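Local coordinates for protein endonuclease and methylase LlaGI (Lactococcus lactis, PDB 5FFJ) that recognises a DNA sequence as a single-chain Type ISP restriction-modification enzyme, combining methyltransferase and specificity regions with a helicase-like ATPase, here without its nuclease part, at residues K65-P71 / L145-Y151; D932-L938 / N1029-I1033; V1081-I1085 / K1133-S1137. All blocks are in the same frame, centred on the assembly; numbering follows the deposited sequence.

Interaction 1: K65-P71 / L145-Y151; sequences KVLYLVP and LVVFSTY
The carbonyl oxygen L145 O takes the N-H of V66 in a nearly straight bond, V66 N to L145 O 2.7 Å, and opens the ladder between two neighbouring parallel strands. They belong to the seven-stranded parallel sheet of a P-loop NTPase domain, consistent with the helicase-like ATPase. V147 N to V66 O, Y68 N to V147 O, S149 N to Y68 O and V70 N to S149 O continue the ladder, so even-numbered residues of 65-71 bond to odd-numbered ones of 145-151. On one face V66 meets V146, CG1 to CG1 at 3.9 Å, and the Y68 and F148 rings approach obliquely, centroids 5.5 Å apart and planes at 45°. F148 CG lies anti to its carbonyl carbon (chi1 -64°), which swings the ring toward Y68 CB, 3.8 Å from F148 CD2. W83 of helix 73-86 meets both rings, edge-to-face with F148. L67, L69, V147 and S149 occupy the other face, where S149 OG donates to T150 O at 3.0 Å from above the carbonyl plane. At the end of the ladder, where Y151 N makes a weak bond to V70 O, the Y151 ring lies across 65-71, and L69 CB sits over one face, 3.9 Å from the centroid. The hydroxyl of Y151 bonds to the backbone oxygen of D174, which begins the DEAH sequence expected to be helicase motif II; the end of 145-151 is thereby tied to a probable nucleotide-handling segment. P71 comes alongside the same ring, with its N near the ring plane at the edge and its CD 3.5 Å from Y151 CE2.

Interaction 2: D932-L938 / N1029-I1033; sequences DGLRKSL and NNDWI
R935 NE donates to the carbonyl oxygen N1030 O at 2.8 Å, pinning a loop onto the helix that follows strand 915-922 in the Rossmann-like methyltransferase fold. The N-H points well at its acceptor (162°), which lies close to the guanidinium plane. The arginine chain is extended at chi2 and turns at chi3 (-65°), bringing NE to this oxygen while CD stays over the indole of W1032, 3.9 Å from the centroid of the five-membered ring. It is thus the CD methylene that makes a CH-pi contact with the ring, while the guanidinium is turned 72° from the indole plane. NH2 makes a salt bridge to D1031 OD1 at 2.8 Å, though the hydrogen bond within it is weak, and NH1 holds the backbone oxygens of Y925 and S928 just ahead of the helix. A leucine here would probably leave the carbonyls of N1030, Y925 and S928 without their common donor side chain and D1031 without this positive mate. N1030 itself lies against the helix: its CB is 3.4 Å from D932 O, and its amide crosses the aliphatic part of K936, whose amine bonds to N887. Within that crossing N1030 OD1 rests 3.5 Å from K936 CD.

Interaction 3: V1081-I1085 / K1133-S1137; sequences VQIMI and KTQFS
T1134 meets I1085 at the start of a loop-on-helix packing in the C-terminal specificity domain, where 1133-1137 runs past one side of the long helix 1074-1096. The threonine OG1 occupies the position between its backbone N and carbonyl carbon (chi1 55°) and comes 3.4 Å from I1085 CG2, the two side chains crossing at about a right angle. Its carbonyl oxygen is held one helical turn further on by the amide of N1089, so a hydrogen bond fastens the loop to the helix beside this van der Waals contact. Q1135 turns its side chain away and offers little beyond its backbone. F1136 makes the largest share of the contact. With CG anti to the backbone N (chi1 162°), its ring reaches the helix and lies against Q1082, whose CG stands over one face, 3.7 Å from the ring centroid. The amide of Q1082 continues this stack, its plane only 5° from that of the ring and its NE2 3.8 Å from F1136 CE2. A bond from the same NE2 to S1078 O, one turn earlier in the helix, helps fix the amide in that orientation. V1081, one residue before the glutamine, brings CG1 to 3.6 Å from F1136 CD1. I1085, a turn later, closes the base of the phenylalanine: its CD1 lies near the ring plane at the edge, 3.8 Å from F1136 CB.

In the fold
The three contacts follow one another along the chain and lie in separate parts of it: interaction 1 in the helicase-like ATPase, interaction 2 at the methyltransferase fold, and interaction 3 in the specificity domain. Interactions 1 and 2 are on opposite sides of the chain's centre, their own centres 85 Å apart, while interactions 2 and 3 are 46 Å apart between centres and touch nowhere. Distance from the bound DNA sets interaction 1 apart from the other two. The nearest atoms of interactions 2 and 3 are about 7 Å and about 9 Å from the nucleic acid, whereas those of interaction 1 are about 44 Å away, beside the probable helicase motif II.

Interaction 1: K65-P71 / L145-Y151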
loop_
_atom_site.group_PDB
_atom_site.type_symbol
_atom_site.label_atom_id
_atom_site.label_comp_id
_atom_site.label_asym_id
_atom_site.label_seq_id
_atom_site.Cartn_x
_atom_site.Cartn_y
_atom_site.Cartn_z
ATOM N N LYS A 65 31.910 -28.271 33.783
ATOM C CA LYS A 65 31.862 -29.415 32.870
ATOM C C LYS A 65 31.545 -28.964 31.446
ATOM O O LYS A 65 30.527 -28.312 31.201
ATOM C CB LYS A 65 30.833 -30.455 33.349
ATOM C CG LYS A 65 31.162 -31.075 34.710
ATOM C CD LYS A 65 30.679 -30.206 35.865
ATOM C CE LYS A 65 29.288 -30.606 36.336
ATOM N NZ LYS A 65 28.504 -29.425 36.796
ATOM N N VAL A 66 32.435 -29.309 30.518
ATOM C CA VAL A 66 32.284 -28.962 29.108
ATOM C C VAL A 66 32.209 -30.222 28.250
ATOM O O VAL A 66 32.950 -31.181 28.475
ATOM C CB VAL A 66 33.456 -28.081 28.620
ATOM C CG1 VAL A 66 33.446 -27.946 27.097
ATOM C CG2 VAL A 66 33.395 -26.709 29.274
ATOM N N LEU A 67 31.309 -30.212 27.270
ATOM C CA LEU A 67 31.235 -31.272 26.272
ATOM C C LEU A 67 31.627 -30.716 24.911
ATOM O O LEU A 67 30.952 -29.835 24.375
ATOM C CB LEU A 67 29.828 -31.877 26.212
ATOM C CG LEU A 67 29.647 -33.026 25.212
ATOM C CD1 LEU A 67 30.470 -34.241 25.620
ATOM C CD2 LEU A 67 28.177 -33.400 25.054
ATOM N N TYR A 68 32.721 -31.232 24.359
ATOM C CA TYR A 68 33.210 -30.788 23.061
ATOM C C TYR A 68 33.022 -31.886 22.021
ATOM O O TYR A 68 33.807 -32.834 21.949
ATOM C CB TYR A 68 34.683 -30.382 23.151
ATOM C CG TYR A 68 35.143 -29.534 21.990
ATOM C CD1 TYR A 68 35.616 -30.116 20.823
ATOM C CD2 TYR A 68 35.101 -28.148 22.061
ATOM C CE1 TYR A 68 36.036 -29.342 19.759
ATOM C CE2 TYR A 68 35.520 -27.365 21.004
ATOM C CZ TYR A 68 35.986 -27.968 19.855
ATOM O OH TYR A 68 36.403 -27.192 18.797
ATOM N N LEU A 69 31.971 -31.751 21.219
ATOM C CA LEU A 69 31.626 -32.753 20.222
ATOM C C LEU A 69 32.310 -32.454 18.897
ATOM O O LEU A 69 32.444 -31.295 18.504
ATOM C CB LEU A 69 30.112 -32.821 20.037
ATOM C CG LEU A 69 29.361 -33.303 21.278
ATOM C CD1 LEU A 69 27.891 -33.017 21.132
ATOM C CD2 LEU A 69 29.582 -34.791 21.509
ATOM N N VAL A 70 32.736 -33.511 18.212
ATOM C CA VAL A 70 33.555 -33.370 17.017
ATOM C C VAL A 70 33.332 -34.535 16.040
ATOM O O VAL A 70 33.186 -35.679 16.460
ATOM C CB VAL A 70 35.048 -33.276 17.415
ATOM C CG1 VAL A 70 35.523 -34.567 18.056
ATOM C CG2 VAL A 70 35.903 -32.968 16.235
ATOM N N PRO A 71 33.306 -34.253 14.725
ATOM C CA PRO A 71 33.066 -35.355 13.783
ATOM C C PRO A 71 34.224 -36.351 13.664
ATOM O O PRO A 71 34.088 -37.495 14.099
ATOM C CB PRO A 71 32.845 -34.631 12.451
ATOM C CG PRO A 71 33.526 -33.319 12.604
ATOM C CD PRO A 71 33.368 -32.949 14.041
ATOM N N LEU A 145 36.274 -29.466 33.737
ATOM C CA LEU A 145 36.393 -30.790 33.131
ATOM C C LEU A 145 35.832 -30.785 31.716
ATOM O O LEU A 145 34.645 -30.527 31.504
ATOM C CB LEU A 145 35.674 -31.833 33.993
ATOM C CG LEU A 145 35.370 -33.228 33.429
ATOM C CD1 LEU A 145 36.528 -34.199 33.618
ATOM C CD2 LEU A 145 34.107 -33.777 34.077
ATOM N N VAL A 146 36.700 -31.082 30.755
ATOM C CA VAL A 146 36.343 -31.047 29.344
ATOM C C VAL A 146 36.353 -32.442 28.734
ATOM O O VAL A 146 37.412 -33.040 28.536
ATOM C CB VAL A 146 37.302 -30.152 28.550
ATOM C CG1 VAL A 146 36.808 -29.982 27.125
ATOM C CG2 VAL A 146 37.446 -28.796 29.232
ATOM N N VAL A 147 35.163 -32.949 28.433
ATOM C CA VAL A 147 35.011 -34.249 27.799
ATOM C C VAL A 147 34.934 -34.086 26.284
ATOM O O VAL A 147 33.932 -33.607 25.753
ATOM C CB VAL A 147 33.749 -34.974 28.301
ATOM C CG1 VAL A 147 33.681 -36.387 27.735
ATOM C CG2 VAL A 147 33.725 -35.008 29.824
ATOM N N PHE A 148 36.000 -34.480 25.594
ATOM C CA PHE A 148 36.022 -34.457 24.136
ATOM C C PHE A 148 35.415 -35.745 23.592
ATOM O O PHE A 148 35.846 -36.839 23.955
ATOM C CB PHE A 148 37.451 -34.278 23.622
ATOM C CG PHE A 148 38.074 -32.967 24.009
ATOM C CD1 PHE A 148 38.587 -32.778 25.281
ATOM C CD2 PHE A 148 38.148 -31.924 23.101
ATOM C CE1 PHE A 148 39.165 -31.574 25.640
ATOM C CE2 PHE A 148 38.722 -30.717 23.455
ATOM C CZ PHE A 148 39.232 -30.544 24.725
ATOM N N SER A 149 34.415 -35.611 22.724
ATOM C CA SER A 149 33.668 -36.767 22.237
ATOM C C SER A 149 33.323 -36.690 20.756
ATOM O O SER A 149 33.211 -35.608 20.184
ATOM C CB SER A 149 32.376 -36.928 23.038
ATOM O OG SER A 149 31.537 -37.917 22.469
ATOM N N THR A 150 33.148 -37.858 20.148
ATOM C CA THR A 150 32.687 -37.945 18.771
ATOM C C THR A 150 31.167 -37.944 18.741
ATOM O O THR A 150 30.524 -38.449 19.663
ATOM C CB THR A 150 33.210 -39.215 18.074
ATOM O OG1 THR A 150 32.751 -40.373 18.782
ATOM C CG2 THR A 150 34.730 -39.220 18.037
ATOM N N TYR A 151 30.591 -37.370 17.688
ATOM C CA TYR A 151 29.144 -37.395 17.513
ATOM C C TYR A 151 28.636 -38.826 17.394
ATOM O O TYR A 151 27.499 -39.120 17.760
ATOM C CB TYR A 151 28.726 -36.610 16.268
ATOM C CG TYR A 151 28.969 -35.120 16.341
ATOM C CD1 TYR A 151 28.052 -34.274 16.956
ATOM C CD2 TYR A 151 30.104 -34.557 15.780
ATOM C CE1 TYR A 151 28.269 -32.910 17.018
ATOM C CE2 TYR A 151 30.328 -33.198 15.835
ATOM C CZ TYR A 151 29.411 -32.378 16.454
ATOM O OH TYR A 151 29.643 -31.023 16.504
#

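Interaction 2: D932-L938 / N1029-I1033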
loop_
_atom_site.group_PDB
_atom_site.type_symbol
_atom_site.label_atom_id
_atom_site.label_comp_id
_atom_site.label_asym_id
_atom_site.label_seq_id
_atom_site.Cartn_x
_atom_site.Cartn_y
_atom_site.Cartn_z
ATOM N N ASP A 932 -15.686 20.908 -13.423
ATOM C CA ASP A 932 -16.173 21.864 -14.411
ATOM C C ASP A 932 -15.476 23.212 -14.251
ATOM O O ASP A 932 -15.283 23.938 -15.225
ATOM C CB ASP A 932 -17.688 22.042 -14.297
ATOM C CG ASP A 932 -18.117 22.515 -12.923
ATOM O OD1 ASP A 932 -17.507 22.071 -11.927
ATOM O OD2 ASP A 932 -19.059 23.331 -12.841
ATOM N N GLY A 933 -15.099 23.540 -13.019
ATOM C CA GLY A 933 -14.395 24.779 -12.740
ATOM C C GLY A 933 -12.949 24.718 -13.189
ATOM O O GLY A 933 -12.421 25.679 -13.748
ATOM N N LEU A 934 -12.306 23.581 -12.941
ATOM C CA LEU A 934 -10.926 23.376 -13.355
ATOM C C LEU A 934 -10.800 23.508 -14.867
ATOM O O LEU A 934 -9.836 24.082 -15.370
ATOM C CB LEU A 934 -10.429 22.003 -12.898
ATOM C CG LEU A 934 -9.054 21.555 -13.400
ATOM C CD1 LEU A 934 -7.985 22.595 -13.119
ATOM C CD2 LEU A 934 -8.680 20.235 -12.752
ATOM N N ARG A 935 -11.785 22.981 -15.588
ATOM C CA ARG A 935 -11.787 23.059 -17.044
ATOM C C ARG A 935 -12.063 24.487 -17.508
ATOM O O ARG A 935 -11.622 24.894 -18.583
ATOM C CB ARG A 935 -12.823 22.098 -17.636
ATOM C CG ARG A 935 -12.523 20.630 -17.370
ATOM C CD ARG A 935 -13.407 19.708 -18.192
ATOM N NE ARG A 935 -14.823 19.810 -17.842
ATOM C CZ ARG A 935 -15.403 19.154 -16.839
ATOM N NH1 ARG A 935 -14.693 18.348 -16.062
ATOM N NH2 ARG A 935 -16.701 19.310 -16.609
ATOM N N LYS A 936 -12.794 25.242 -16.694
ATOM C CA LYS A 936 -13.061 26.644 -16.990
ATOM C C LYS A 936 -11.786 27.458 -16.794
ATOM O O LYS A 936 -11.516 28.397 -17.543
ATOM C CB LYS A 936 -14.190 27.182 -16.103
ATOM C CG LYS A 936 -14.585 28.625 -16.391
ATOM C CD LYS A 936 -15.946 28.957 -15.787
ATOM C CE LYS A 936 -16.253 30.445 -15.856
ATOM N NZ LYS A 936 -15.453 31.235 -14.876
ATOM N N SER A 937 -11.000 27.078 -15.791
ATOM C CA SER A 937 -9.744 27.759 -15.491
ATOM C C SER A 937 -8.675 27.469 -16.541
ATOM O O SER A 937 -8.100 28.390 -17.118
ATOM C CB SER A 937 -9.231 27.347 -14.108
ATOM O OG SER A 937 -10.105 27.791 -13.085
ATOM N N LEU A 938 -8.410 26.186 -16.780
ATOM C CA LEU A 938 -7.365 25.774 -17.712
ATOM C C LEU A 938 -7.574 26.363 -19.105
ATOM O O LEU A 938 -6.615 26.568 -19.847
ATOM C CB LEU A 938 -7.302 24.246 -17.804
ATOM C CG LEU A 938 -6.860 23.485 -16.550
ATOM C CD1 LEU A 938 -7.040 21.990 -16.759
ATOM C CD2 LEU A 938 -5.419 23.802 -16.184
ATOM N N ASN A 1029 -21.649 24.439 -19.965
ATOM C CA ASN A 1029 -21.358 23.668 -18.763
ATOM C C ASN A 1029 -19.860 23.426 -18.580
ATOM O O ASN A 1029 -19.451 22.693 -17.682
ATOM C CB ASN A 1029 -22.098 22.327 -18.805
ATOM C CG ASN A 1029 -23.545 22.471 -19.241
ATOM O OD1 ASN A 1029 -24.213 23.449 -18.904
ATOM N ND2 ASN A 1029 -24.037 21.492 -19.995
ATOM N N ASN A 1030 -19.051 24.040 -19.440
ATOM C CA ASN A 1030 -17.600 23.858 -19.420
ATOM C C ASN A 1030 -17.221 22.389 -19.606
ATOM O O ASN A 1030 -16.211 21.928 -19.069
ATOM C CB ASN A 1030 -16.996 24.390 -18.112
ATOM C CG ASN A 1030 -17.422 25.812 -17.800
ATOM O OD1 ASN A 1030 -16.879 26.770 -18.351
ATOM N ND2 ASN A 1030 -18.386 25.959 -16.900
ATOM N N ASP A 1031 -18.043 21.660 -20.359
ATOM C CA ASP A 1031 -17.772 20.260 -20.669
ATOM C C ASP A 1031 -17.040 20.137 -22.003
ATOM O O ASP A 1031 -17.470 20.694 -23.015
ATOM C CB ASP A 1031 -19.074 19.450 -20.708
ATOM C CG ASP A 1031 -19.690 19.260 -19.336
ATOM O OD1 ASP A 1031 -18.954 19.345 -18.331
ATOM O OD2 ASP A 1031 -20.911 19.011 -19.264
ATOM N N TRP A 1032 -15.932 19.402 -21.995
ATOM C CA TRP A 1032 -15.152 19.163 -23.203
ATOM C C TRP A 1032 -15.725 17.999 -24.010
ATOM O O TRP A 1032 -15.888 18.100 -25.227
ATOM C CB TRP A 1032 -13.690 18.882 -22.846
ATOM C CG TRP A 1032 -12.983 20.056 -22.243
ATOM C CD1 TRP A 1032 -13.416 21.347 -22.220
ATOM C CD2 TRP A 1032 -11.718 20.044 -21.572
ATOM N NE1 TRP A 1032 -12.498 22.144 -21.580
ATOM C CE2 TRP A 1032 -11.446 21.367 -21.172
ATOM C CE3 TRP A 1032 -10.788 19.046 -21.274
ATOM C CZ2 TRP A 1032 -10.286 21.715 -20.489
ATOM C CZ3 TRP A 1032 -9.638 19.393 -20.595
ATOM C CH2 TRP A 1032 -9.396 20.715 -20.211
ATOM N N ILE A 1033 -16.029 16.899 -23.324
ATOM C CA ILE A 1033 -16.550 15.699 -23.975
ATOM C C ILE A 1033 -17.879 15.248 -23.371
ATOM O O ILE A 1033 -18.230 15.634 -22.253
ATOM C CB ILE A 1033 -15.543 14.537 -23.892
ATOM C CG1 ILE A 1033 -15.147 14.255 -22.439
ATOM C CG2 ILE A 1033 -14.309 14.858 -24.721
ATOM C CD1 ILE A 1033 -14.439 12.918 -22.257
#

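Interaction 3: V1081-I1085 / K1133-S1137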
loop_
_atom_site.group_PDB
_atom_site.type_symbol
_atom_site.label_atom_id
_atom_site.label_comp_id
_atom_site.label_asym_id
_atom_site.label_seq_id
_atom_site.Cartn_x
_atom_site.Cartn_y
_atom_site.Cartn_z
ATOM N N VAL A 1081 -23.899 -4.618 16.244
ATOM C CA VAL A 1081 -24.063 -3.218 16.626
ATOM C C VAL A 1081 -23.806 -3.022 18.121
ATOM O O VAL A 1081 -23.219 -2.023 18.531
ATOM C CB VAL A 1081 -25.476 -2.703 16.271
ATOM C CG1 VAL A 1081 -25.791 -1.399 17.004
ATOM C CG2 VAL A 1081 -25.603 -2.509 14.766
ATOM N N GLN A 1082 -24.252 -3.978 18.929
ATOM C CA GLN A 1082 -24.085 -3.893 20.376
ATOM C C GLN A 1082 -22.617 -3.995 20.788
ATOM O O GLN A 1082 -22.184 -3.298 21.704
ATOM C CB GLN A 1082 -24.907 -4.980 21.073
ATOM C CG GLN A 1082 -26.393 -4.647 21.177
ATOM C CD GLN A 1082 -27.209 -5.772 21.784
ATOM O OE1 GLN A 1082 -27.430 -5.808 22.994
ATOM N NE2 GLN A 1082 -27.666 -6.695 20.943
ATOM N N ILE A 1083 -21.857 -4.859 20.119
ATOM C CA ILE A 1083 -20.417 -4.947 20.355
ATOM C C ILE A 1083 -19.770 -3.578 20.183
ATOM O O ILE A 1083 -19.103 -3.077 21.087
ATOM C CB ILE A 1083 -19.733 -5.954 19.399
ATOM C CG1 ILE A 1083 -19.813 -7.376 19.958
ATOM C CG2 ILE A 1083 -18.256 -5.604 19.186
ATOM C CD1 ILE A 1083 -21.207 -7.953 20.018
ATOM N N MET A 1084 -19.969 -2.982 19.011
ATOM C CA MET A 1084 -19.365 -1.694 18.693
ATOM C C MET A 1084 -19.849 -0.587 19.626
ATOM O O MET A 1084 -19.053 0.240 20.071
ATOM C CB MET A 1084 -19.661 -1.315 17.243
ATOM C CG MET A 1084 -19.068 0.019 16.819
ATOM S SD MET A 1084 -19.215 0.305 15.046
ATOM C CE MET A 1084 -18.794 2.041 14.948
ATOM N N ILE A 1085 -21.146 -0.568 19.922
ATOM C CA ILE A 1085 -21.695 0.440 20.823
ATOM C C ILE A 1085 -21.085 0.293 22.214
ATOM O O ILE A 1085 -20.821 1.289 22.886
ATOM C CB ILE A 1085 -23.235 0.354 20.906
ATOM C CG1 ILE A 1085 -23.851 0.897 19.614
ATOM C CG2 ILE A 1085 -23.761 1.149 22.108
ATOM C CD1 ILE A 1085 -25.366 0.847 19.560
ATOM N N LYS A 1133 -22.427 9.194 24.629
ATOM C CA LYS A 1133 -22.730 7.771 24.607
ATOM C C LYS A 1133 -24.023 7.520 23.842
ATOM O O LYS A 1133 -24.748 8.462 23.512
ATOM C CB LYS A 1133 -22.848 7.226 26.030
ATOM C CG LYS A 1133 -21.550 7.230 26.822
ATOM C CD LYS A 1133 -21.672 6.312 28.026
ATOM C CE LYS A 1133 -20.406 6.273 28.857
ATOM N NZ LYS A 1133 -20.535 5.280 29.960
ATOM N N THR A 1134 -24.304 6.250 23.563
ATOM C CA THR A 1134 -25.543 5.864 22.899
ATOM C C THR A 1134 -26.230 4.686 23.557
ATOM O O THR A 1134 -25.602 3.885 24.251
ATOM C CB THR A 1134 -25.306 5.478 21.434
ATOM O OG1 THR A 1134 -24.307 4.456 21.366
ATOM C CG2 THR A 1134 -24.851 6.654 20.654
ATOM N N GLN A 1135 -27.532 4.588 23.314
ATOM C CA GLN A 1135 -28.284 3.389 23.624
ATOM C C GLN A 1135 -28.481 2.598 22.341
ATOM O O GLN A 1135 -28.629 3.179 21.264
ATOM C CB GLN A 1135 -29.637 3.733 24.251
ATOM C CG GLN A 1135 -29.577 4.142 25.716
ATOM C CD GLN A 1135 -30.948 4.134 26.368
ATOM O OE1 GLN A 1135 -31.970 4.085 25.683
ATOM N NE2 GLN A 1135 -30.978 4.175 27.695
ATOM N N PHE A 1136 -28.464 1.275 22.453
ATOM C CA PHE A 1136 -28.813 0.422 21.330
ATOM C C PHE A 1136 -30.326 0.286 21.244
ATOM O O PHE A 1136 -30.963 -0.256 22.149
ATOM C CB PHE A 1136 -28.166 -0.955 21.456
ATOM C CG PHE A 1136 -28.813 -1.999 20.595
ATOM C CD1 PHE A 1136 -28.608 -2.013 19.225
ATOM C CD2 PHE A 1136 -29.637 -2.958 21.155
ATOM C CE1 PHE A 1136 -29.211 -2.972 18.430
ATOM C CE2 PHE A 1136 -30.242 -3.919 20.366
ATOM C CZ PHE A 1136 -30.030 -3.924 19.003
ATOM N N SER A 1137 -30.894 0.791 20.154
ATOM C CA SER A 1137 -32.333 0.730 19.927
ATOM C C SER A 1137 -32.664 -0.380 18.935
ATOM O O SER A 1137 -32.500 -0.210 17.728
ATOM C CB SER A 1137 -32.854 2.073 19.410
ATOM O OG SER A 1137 -32.338 3.149 20.175
#